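Local coordinates for mandelate racemase/muconate lactonizing enzyme family protein (Bradyrhizobium sp. ORS 278, PDB 3TOY) that belongs to the enolase superfamily, joining an alpha-plus-beta N-terminal domain to a barrel-type C-terminal domain that binds a calcium ion between acidic side chains, at residues D105-M110 against M125-L130; R173-A178 against K204-L209; G347-E352 against E374-K379. All coordinates share one frame; numbering follows the deposited sequence.

How the interactions relate
The three contacts sample the two-domain architecture of the enolase superfamily. Interaction 1 joins two helices of the N-terminal domain, interaction 2 two successive outer helices of the barrel, and interaction 3 a loop after barrel strand 340-342 to the helix leading back to the N-terminal sheet. No two touch. Interactions 1 and 2 fall on opposite sides of the chain's centre, their centres about 41 Å apart; interaction 3 is about 25 Å from the first and about 31 Å from the second, centre to centre. The side chains of Met107 and Leu206 lie about 10 and about 12 Å from different bound molecules of O-acetaldehydyl-hexaethylene glycol. A calcium ion is held by Asp219, Glu245 and Glu271.

Interaction 1: D105-M110 against M125-L130; sequences DLMKAM and MAVSGL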
loop_
_atom_site.group_PDB
_atom_site.type_symbol
_atom_site.label_atom_id
_atom_site.label_comp_id
_atom_site.label_asym_id
_atom_site.label_seq_id
_atom_site.Cartn_x
_atom_site.Cartn_y
_atom_site.Cartn_z
ATOM N N ASP A 105 10.216 23.200 -29.611
ATOM C CA ASP A 105 9.053 23.293 -30.488
ATOM C C ASP A 105 9.028 22.201 -31.546
ATOM O O ASP A 105 7.946 21.700 -31.901
ATOM C CB ASP A 105 9.030 24.654 -31.192
ATOM C CG ASP A 105 8.829 25.793 -30.247
ATOM O OD1 ASP A 105 8.605 25.584 -29.020
ATOM O OD2 ASP A 105 8.894 26.925 -30.750
ATOM N N LEU A 106 10.201 21.859 -32.092
ATOM C CA LEU A 106 10.303 20.788 -33.090
ATOM C C LEU A 106 9.969 19.430 -32.465
ATOM O O LEU A 106 9.330 18.571 -33.084
ATOM C CB LEU A 106 11.710 20.756 -33.719
ATOM C CG LEU A 106 12.032 21.987 -34.605
ATOM C CD1 LEU A 106 13.545 22.109 -34.856
ATOM C CD2 LEU A 106 11.237 21.949 -35.910
ATOM N N MET A 107 10.411 19.231 -31.235
ATOM C CA MET A 107 10.102 17.971 -30.554
ATOM C C MET A 107 8.594 17.864 -30.345
ATOM O O MET A 107 8.004 16.813 -30.552
ATOM C CB MET A 107 10.836 17.897 -29.207
ATOM C CG MET A 107 10.537 16.594 -28.428
ATOM S SD MET A 107 11.064 15.118 -29.305
ATOM C CE MET A 107 12.849 15.378 -29.466
ATOM N N LYS A 108 7.959 18.953 -29.922
ATOM C CA LYS A 108 6.516 18.925 -29.721
ATOM C C LYS A 108 5.776 18.603 -31.030
ATOM O O LYS A 108 4.789 17.867 -31.030
ATOM C CB LYS A 108 6.051 20.256 -29.119
ATOM C CG LYS A 108 4.572 20.361 -28.845
ATOM C CD LYS A 108 4.182 21.812 -28.564
ATOM C CE LYS A 108 4.341 22.177 -27.094
ATOM N NZ LYS A 108 3.086 21.883 -26.333
ATOM N N ALA A 109 6.269 19.135 -32.146
ATOM C CA ALA A 109 5.674 18.872 -33.451
ATOM C C ALA A 109 5.846 17.417 -33.880
ATOM O O ALA A 109 4.929 16.824 -34.451
ATOM C CB ALA A 109 6.263 19.825 -34.531
ATOM N N MET A 110 7.022 16.851 -33.635
ATOM C CA MET A 110 7.271 15.440 -33.957
ATOM C C MET A 110 6.421 14.551 -33.057
ATOM O O MET A 110 5.950 13.497 -33.480
ATOM C CB MET A 110 8.763 15.107 -33.834
ATOM C CG MET A 110 9.581 15.570 -35.057
ATOM S SD MET A 110 11.364 15.237 -34.989
ATOM C CE MET A 110 11.956 16.131 -33.516
ATOM N N MET A 125 14.110 6.697 -32.781
ATOM C CA MET A 125 15.546 6.897 -33.004
ATOM C C MET A 125 15.793 8.008 -34.020
ATOM O O MET A 125 16.696 8.837 -33.844
ATOM C CB MET A 125 16.198 5.615 -33.475
ATOM C CG MET A 125 16.079 4.451 -32.472
ATOM S SD MET A 125 16.553 2.869 -33.144
ATOM C CE MET A 125 18.334 2.945 -33.032
ATOM N N ALA A 126 14.983 8.008 -35.083
ATOM C CA ALA A 126 14.983 9.111 -36.066
ATOM C C ALA A 126 14.739 10.444 -35.398
ATOM O O ALA A 126 15.498 11.386 -35.580
ATOM C CB ALA A 126 13.928 8.866 -37.120
ATOM N N VAL A 127 13.652 10.520 -34.630
ATOM C CA VAL A 127 13.286 11.720 -33.883
ATOM C C VAL A 127 14.405 12.208 -32.948
ATOM O O VAL A 127 14.720 13.408 -32.899
ATOM C CB VAL A 127 11.966 11.474 -33.085
ATOM C CG1 VAL A 127 11.719 12.594 -32.081
ATOM C CG2 VAL A 127 10.794 11.347 -34.055
ATOM N N SER A 128 15.012 11.278 -32.221
ATOM C CA SER A 128 16.042 11.659 -31.251
ATOM C C SER A 128 17.290 12.088 -32.013
ATOM O O SER A 128 17.996 12.983 -31.584
ATOM C CB SER A 128 16.381 10.490 -30.331
ATOM O OG SER A 128 15.195 10.064 -29.629
ATOM N N GLY A 129 17.542 11.427 -33.144
ATOM C CA GLY A 129 18.714 11.759 -33.967
ATOM C C GLY A 129 18.591 13.183 -34.482
ATOM O O GLY A 129 19.567 13.932 -34.461
ATOM N N LEU A 130 17.394 13.548 -34.934
ATOM C CA LEU A 130 17.117 14.907 -35.400
ATOM C C LEU A 130 17.308 15.915 -34.286
ATOM O O LEU A 130 17.947 16.954 -34.461
ATOM C CB LEU A 130 15.706 15.022 -36.008
ATOM C CG LEU A 130 15.547 14.320 -37.365
ATOM C CD1 LEU A 130 14.113 14.064 -37.769
ATOM C CD2 LEU A 130 16.300 15.120 -38.466
#
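Met110 and Val127 reach for each other tip to tip across two neighbouring helices, while Met107 comes at the same valine at about a right angle. Between them the two methionines converge on a single methyl, Val127 CG1: Met107 SD lies 3.8 Å from it, and Met110 CE is likewise 3.8 Å from Val127 CG1. The other valine branch, CG2, meets Met110 SD at 4.0 Å, so the end of the Met110 chain spans both methyls of the fork. The same sulfur is 4.1 Å from Leu130 CD1, which extends the contact one helical turn along the second helix.

The two methionines arrive by different routes. Met110 stays extended through chi2 and bends only at chi3 (-60°), which turns its methyl in beside Val127. Met107 sets out alongside the interface, CG anti to the backbone N, and folds at chi2 and chi3, bringing sulfur and CE round to the valine. Helices 103-113 and 122-142 are successive elements of a helical hairpin in the N-terminal domain. The axes of the two segments run almost antiparallel, at 167°, and approach to 10.8 Å, a spacing filled by these long side chains. Phe134 packs against Met110 and Trp119 against Met107, while Leu130 faces Val32 of the N-terminal sheet. At the far side of the first helix, Asp105 is hydrogen-bonded to Ser153 of a neighbouring subunit.

No hydrogen bond crosses between the segments. Their hold on each other therefore rests on dispersion and exclusion of water, with polarisable thioethers meeting branched aliphatic groups and no directional bond fixing the register.

Interaction 2: R173-A178 against K204-L209; sequences RTLRTA and KGLRAL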
loop_
_atom_site.group_PDB
_atom_site.type_symbol
_atom_site.label_atom_id
_atom_site.label_comp_id
_atom_site.label_asym_id
_atom_site.label_seq_id
_atom_site.Cartn_x
_atom_site.Cartn_y
_atom_site.Cartn_z
ATOM N N ARG A 173 46.196 -7.870 -22.259
ATOM C CA ARG A 173 46.900 -6.766 -22.914
ATOM C C ARG A 173 45.957 -5.584 -23.107
ATOM O O ARG A 173 46.303 -4.434 -22.825
ATOM C CB ARG A 173 47.483 -7.203 -24.266
ATOM N N THR A 174 44.757 -5.874 -23.589
ATOM C CA THR A 174 43.775 -4.827 -23.825
ATOM C C THR A 174 43.397 -4.113 -22.526
ATOM O O THR A 174 43.226 -2.894 -22.517
ATOM C CB THR A 174 42.523 -5.392 -24.489
ATOM O OG1 THR A 174 42.917 -6.201 -25.604
ATOM C CG2 THR A 174 41.607 -4.264 -24.960
ATOM N N LEU A 175 43.291 -4.867 -21.431
ATOM C CA LEU A 175 42.826 -4.291 -20.167
ATOM C C LEU A 175 43.918 -3.484 -19.483
ATOM O O LEU A 175 43.642 -2.449 -18.882
ATOM C CB LEU A 175 42.271 -5.366 -19.231
ATOM C CG LEU A 175 41.033 -6.072 -19.782
ATOM C CD1 LEU A 175 40.694 -7.297 -18.930
ATOM C CD2 LEU A 175 39.847 -5.100 -19.867
ATOM N N ARG A 176 45.157 -3.968 -19.580
ATOM C CA ARG A 176 46.319 -3.208 -19.134
ATOM C C ARG A 176 46.419 -1.876 -19.863
ATOM O O ARG A 176 46.626 -0.832 -19.248
ATOM C CB ARG A 176 47.599 -4.017 -19.354
ATOM C CG ARG A 176 48.142 -4.630 -18.077
ATOM C CD ARG A 176 47.011 -5.189 -17.238
ATOM N NE ARG A 176 47.370 -5.282 -15.827
ATOM C CZ ARG A 176 48.365 -6.030 -15.363
ATOM N NH1 ARG A 176 49.113 -6.737 -16.203
ATOM N NH2 ARG A 176 48.618 -6.062 -14.061
ATOM N N THR A 177 46.269 -1.909 -21.179
ATOM C CA THR A 177 46.277 -0.680 -21.955
ATOM C C THR A 177 45.157 0.251 -21.488
ATOM O O THR A 177 45.373 1.443 -21.270
ATOM C CB THR A 177 46.117 -0.949 -23.459
ATOM O OG1 THR A 177 47.190 -1.791 -23.918
ATOM C CG2 THR A 177 46.117 0.368 -24.244
ATOM N N ALA A 178 43.961 -0.303 -21.320
ATOM C CA ALA A 178 42.826 0.499 -20.890
ATOM C C ALA A 178 43.095 1.192 -19.551
ATOM O O ALA A 178 42.849 2.386 -19.410
ATOM C CB ALA A 178 41.564 -0.363 -20.809
ATOM N N LYS A 204 35.372 -13.638 -11.596
ATOM C CA LYS A 204 36.429 -13.985 -10.665
ATOM C C LYS A 204 37.800 -13.733 -11.302
ATOM O O LYS A 204 38.720 -13.203 -10.657
ATOM C CB LYS A 204 36.305 -15.444 -10.231
ATOM C CG LYS A 204 37.373 -15.844 -9.202
ATOM C CD LYS A 204 37.339 -17.334 -8.897
ATOM C CE LYS A 204 38.279 -17.643 -7.733
ATOM N NZ LYS A 204 38.103 -19.030 -7.247
ATOM N N GLY A 205 37.928 -14.122 -12.565
ATOM C CA GLY A 205 39.168 -13.924 -13.315
ATOM C C GLY A 205 39.471 -12.446 -13.469
ATOM O O GLY A 205 40.600 -11.995 -13.239
ATOM N N LEU A 206 38.458 -11.675 -13.847
ATOM C CA LEU A 206 38.653 -10.237 -14.020
ATOM C C LEU A 206 39.047 -9.543 -12.725
ATOM O O LEU A 206 39.935 -8.686 -12.724
ATOM C CB LEU A 206 37.416 -9.575 -14.625
ATOM C CG LEU A 206 37.152 -9.870 -16.100
ATOM C CD1 LEU A 206 35.755 -9.391 -16.505
ATOM C CD2 LEU A 206 38.250 -9.222 -16.985
ATOM N N ARG A 207 38.380 -9.893 -11.626
ATOM C CA ARG A 207 38.631 -9.266 -10.327
ATOM C C ARG A 207 40.031 -9.622 -9.820
ATOM O O ARG A 207 40.682 -8.814 -9.145
ATOM C CB ARG A 207 37.551 -9.683 -9.301
ATOM C CG ARG A 207 37.695 -9.113 -7.894
ATOM C CD ARG A 207 37.791 -7.580 -7.892
ATOM N NE ARG A 207 36.500 -6.889 -7.985
ATOM C CZ ARG A 207 36.363 -5.626 -8.384
ATOM N NH1 ARG A 207 37.433 -4.934 -8.766
ATOM N NH2 ARG A 207 35.159 -5.051 -8.428
ATOM N N ALA A 208 40.492 -10.829 -10.146
ATOM C CA ALA A 208 41.829 -11.270 -9.749
ATOM C C ALA A 208 42.901 -10.534 -10.552
ATOM O O ALA A 208 43.946 -10.168 -10.018
ATOM C CB ALA A 208 41.976 -12.779 -9.917
ATOM N N LEU A 209 42.626 -10.305 -11.832
ATOM C CA LEU A 209 43.562 -9.614 -12.707
ATOM C C LEU A 209 43.671 -8.121 -12.402
ATOM O O LEU A 209 44.773 -7.585 -12.296
ATOM C CB LEU A 209 43.147 -9.785 -14.162
ATOM C CG LEU A 209 43.853 -8.797 -15.089
ATOM C CD1 LEU A 209 45.349 -9.094 -15.135
ATOM C CD2 LEU A 209 43.248 -8.846 -16.485
#
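Segments 173-178 and 204-209, on helices 168-181 and 196-210, run in broadly the same direction, crossing at -47° with their axes coming no closer than 12.2 Å, a wide separation that leucine side chains bridge. Leu175 is directed toward the other helix and uses one methyl for both of its partners: its CD1 lies 3.7 Å from Leu206 CD2 and 3.9 Å from Leu209 CD2. Leu206 meets it at about a right angle, whereas Leu209 approaches on a slant, its CG anti to the backbone N (chi1 165°) and its branches parted between two partners, CD2 to Leu175 and CD1 to Arg176. The tip of Leu175 thus rests between two leucines spaced three residues apart.

Toward the solvent side, Arg176 lays one face of its guanidinium over Leu209, whose CD1 sits over the centre of the group, 4.3 Å above its plane. A salt bridge from Arg176 NH1 to Glu172, one turn back, would restrain the rotation of the flat group.

These are consecutive helices on the outside of the enolase-superfamily barrel. Strand 186-190 connects them and lies between the parallel strands 157-162 and 215-219, while Tyr163, just beyond the first of those strands, packs against Leu175.

Interaction 3: G347-E352 against E374-K379; sequences GAILTE and ESAVAK
With chi1 at 56°, Ile349 puts CG1 between its own backbone N and carbonyl carbon, which leaves the shorter branch, CG2, to face the helix that starts at Glu374. That methyl lies over the peptide link between Ala376 and Val377, with Ile349 CG2 4.1 Å from both Ala376 C and Val377 N. It is also 4.2 Å from Ala376 CB. Val377, at chi1 171°, has CG1 anti to its backbone N, leaving CG2 4.0 Å from Ile349 CB. The longer arm of the isoleucine leads away from the helix.

Ala376 turns its methyl toward the short 3-10 turn at 347-348, where Ala348 O comes within 3.2 Å of Ala376 CB. This is a close van der Waals approach of a carbonyl oxygen to a methyl.

In the two-domain fold of the enolase superfamily, the contact joins a loop after barrel strand 340-342 to the C-terminal helix that leads back to the N-terminal sheet; between them, strand 360-361 still pairs with barrel strand 157-162. Helix 374-380 runs directly into strand 381-382, which adds an antiparallel edge to the sheet beside strand 29-47. Accordingly, Ile349 and Val377 both pack on that sheet, sharing Leu59, and Trp372 touches both of them.

Polar links run alongside the apolar ones. Backbone hydrogen bonds join Ile349 to Asn373 and Thr351 to Ala371, tying the loop to the residues just ahead of the helix. At the start of the helix, Glu374 makes a salt bridge with Arg35 of strand 29-47, whose side chain also lies against Val377.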
loop_
_atom_site.group_PDB
_atom_site.type_symbol
_atom_site.label_atom_id
_atom_site.label_comp_id
_atom_site.label_asym_id
_atom_site.label_seq_id
_atom_site.Cartn_x
_atom_site.Cartn_y
_atom_site.Cartn_z
ATOM N N GLY A 347 34.350 6.595 -34.087
ATOM C CA GLY A 347 35.644 7.276 -34.164
ATOM C C GLY A 347 36.168 7.289 -35.598
ATOM O O GLY A 347 36.687 8.294 -36.084
ATOM N N ALA A 348 35.994 6.166 -36.278
ATOM C CA ALA A 348 36.523 5.996 -37.624
ATOM C C ALA A 348 35.983 7.031 -38.608
ATOM O O ALA A 348 36.670 7.391 -39.571
ATOM C CB ALA A 348 36.240 4.589 -38.115
ATOM N N ILE A 349 34.765 7.525 -38.378
ATOM C CA ILE A 349 34.161 8.484 -39.314
ATOM C C ILE A 349 34.031 9.919 -38.805
ATOM O O ILE A 349 33.378 10.750 -39.431
ATOM C CB ILE A 349 32.817 7.977 -39.895
ATOM C CG1 ILE A 349 31.812 7.644 -38.772
ATOM C CG2 ILE A 349 33.050 6.754 -40.776
ATOM C CD1 ILE A 349 31.217 8.887 -38.115
ATOM N N LEU A 350 34.688 10.221 -37.690
ATOM C CA LEU A 350 34.684 11.578 -37.133
ATOM C C LEU A 350 35.988 12.351 -37.391
ATOM O O LEU A 350 37.068 11.784 -37.278
ATOM C CB LEU A 350 34.481 11.510 -35.618
ATOM C CG LEU A 350 33.073 11.131 -35.163
ATOM C CD1 LEU A 350 33.082 11.096 -33.639
ATOM C CD2 LEU A 350 32.076 12.161 -35.684
ATOM N N THR A 351 35.887 13.650 -37.675
ATOM C CA THR A 351 37.092 14.488 -37.820
ATOM C C THR A 351 37.860 14.587 -36.499
ATOM O O THR A 351 39.085 14.724 -36.476
ATOM C CB THR A 351 36.764 15.910 -38.342
ATOM O OG1 THR A 351 36.051 16.643 -37.338
ATOM C CG2 THR A 351 35.918 15.843 -39.608
ATOM N N GLU A 352 37.138 14.498 -35.390
ATOM C CA GLU A 352 37.771 14.551 -34.080
ATOM C C GLU A 352 37.222 13.460 -33.166
ATOM O O GLU A 352 36.260 13.677 -32.426
ATOM C CB GLU A 352 37.617 15.943 -33.475
ATOM C CG GLU A 352 38.759 16.874 -33.882
ATOM C CD GLU A 352 38.386 18.340 -33.829
ATOM O OE1 GLU A 352 37.206 18.648 -33.564
ATOM O OE2 GLU A 352 39.275 19.186 -34.064
ATOM N N GLU A 374 35.014 12.883 -44.187
ATOM C CA GLU A 374 34.353 12.438 -45.420
ATOM C C GLU A 374 35.063 11.308 -46.187
ATOM O O GLU A 374 34.408 10.448 -46.782
ATOM C CB GLU A 374 34.083 13.629 -46.347
ATOM C CG GLU A 374 33.037 14.605 -45.815
ATOM C CD GLU A 374 31.646 14.009 -45.802
ATOM O OE1 GLU A 374 31.466 12.901 -46.355
ATOM O OE2 GLU A 374 30.731 14.648 -45.242
ATOM N N SER A 375 36.393 11.303 -46.198
ATOM C CA SER A 375 37.083 10.243 -46.918
ATOM C C SER A 375 36.762 8.896 -46.262
ATOM O O SER A 375 36.556 7.889 -46.937
ATOM C CB SER A 375 38.595 10.513 -47.023
ATOM O OG SER A 375 39.294 10.180 -45.836
ATOM N N ALA A 376 36.662 8.889 -44.941
ATOM C CA ALA A 376 36.304 7.669 -44.234
ATOM C C ALA A 376 34.824 7.306 -44.447
ATOM O O ALA A 376 34.488 6.136 -44.656
ATOM C CB ALA A 376 36.648 7.792 -42.744
ATOM N N VAL A 377 33.950 8.304 -44.416
ATOM C CA VAL A 377 32.536 8.063 -44.717
ATOM C C VAL A 377 32.401 7.409 -46.092
ATOM O O VAL A 377 31.716 6.399 -46.249
ATOM C CB VAL A 377 31.687 9.357 -44.636
ATOM C CG1 VAL A 377 30.288 9.119 -45.159
ATOM C CG2 VAL A 377 31.633 9.884 -43.201
ATOM N N ALA A 378 33.075 7.967 -47.092
ATOM C CA ALA A 378 33.054 7.369 -48.422
ATOM C C ALA A 378 33.495 5.903 -48.383
ATOM O O ALA A 378 32.894 5.042 -49.017
ATOM C CB ALA A 378 33.937 8.173 -49.378
ATOM N N LYS A 379 34.555 5.625 -47.636
ATOM C CA LYS A 379 35.084 4.268 -47.526
ATOM C C LYS A 379 34.068 3.292 -46.925
ATOM O O LYS A 379 33.935 2.153 -47.380
ATOM C CB LYS A 379 36.360 4.289 -46.680
ATOM C CG LYS A 379 37.161 2.998 -46.664
ATOM C CD LYS A 379 38.464 3.212 -45.898
ATOM C CE LYS A 379 39.532 2.201 -46.292
ATOM N NZ LYS A 379 39.081 0.796 -46.105
#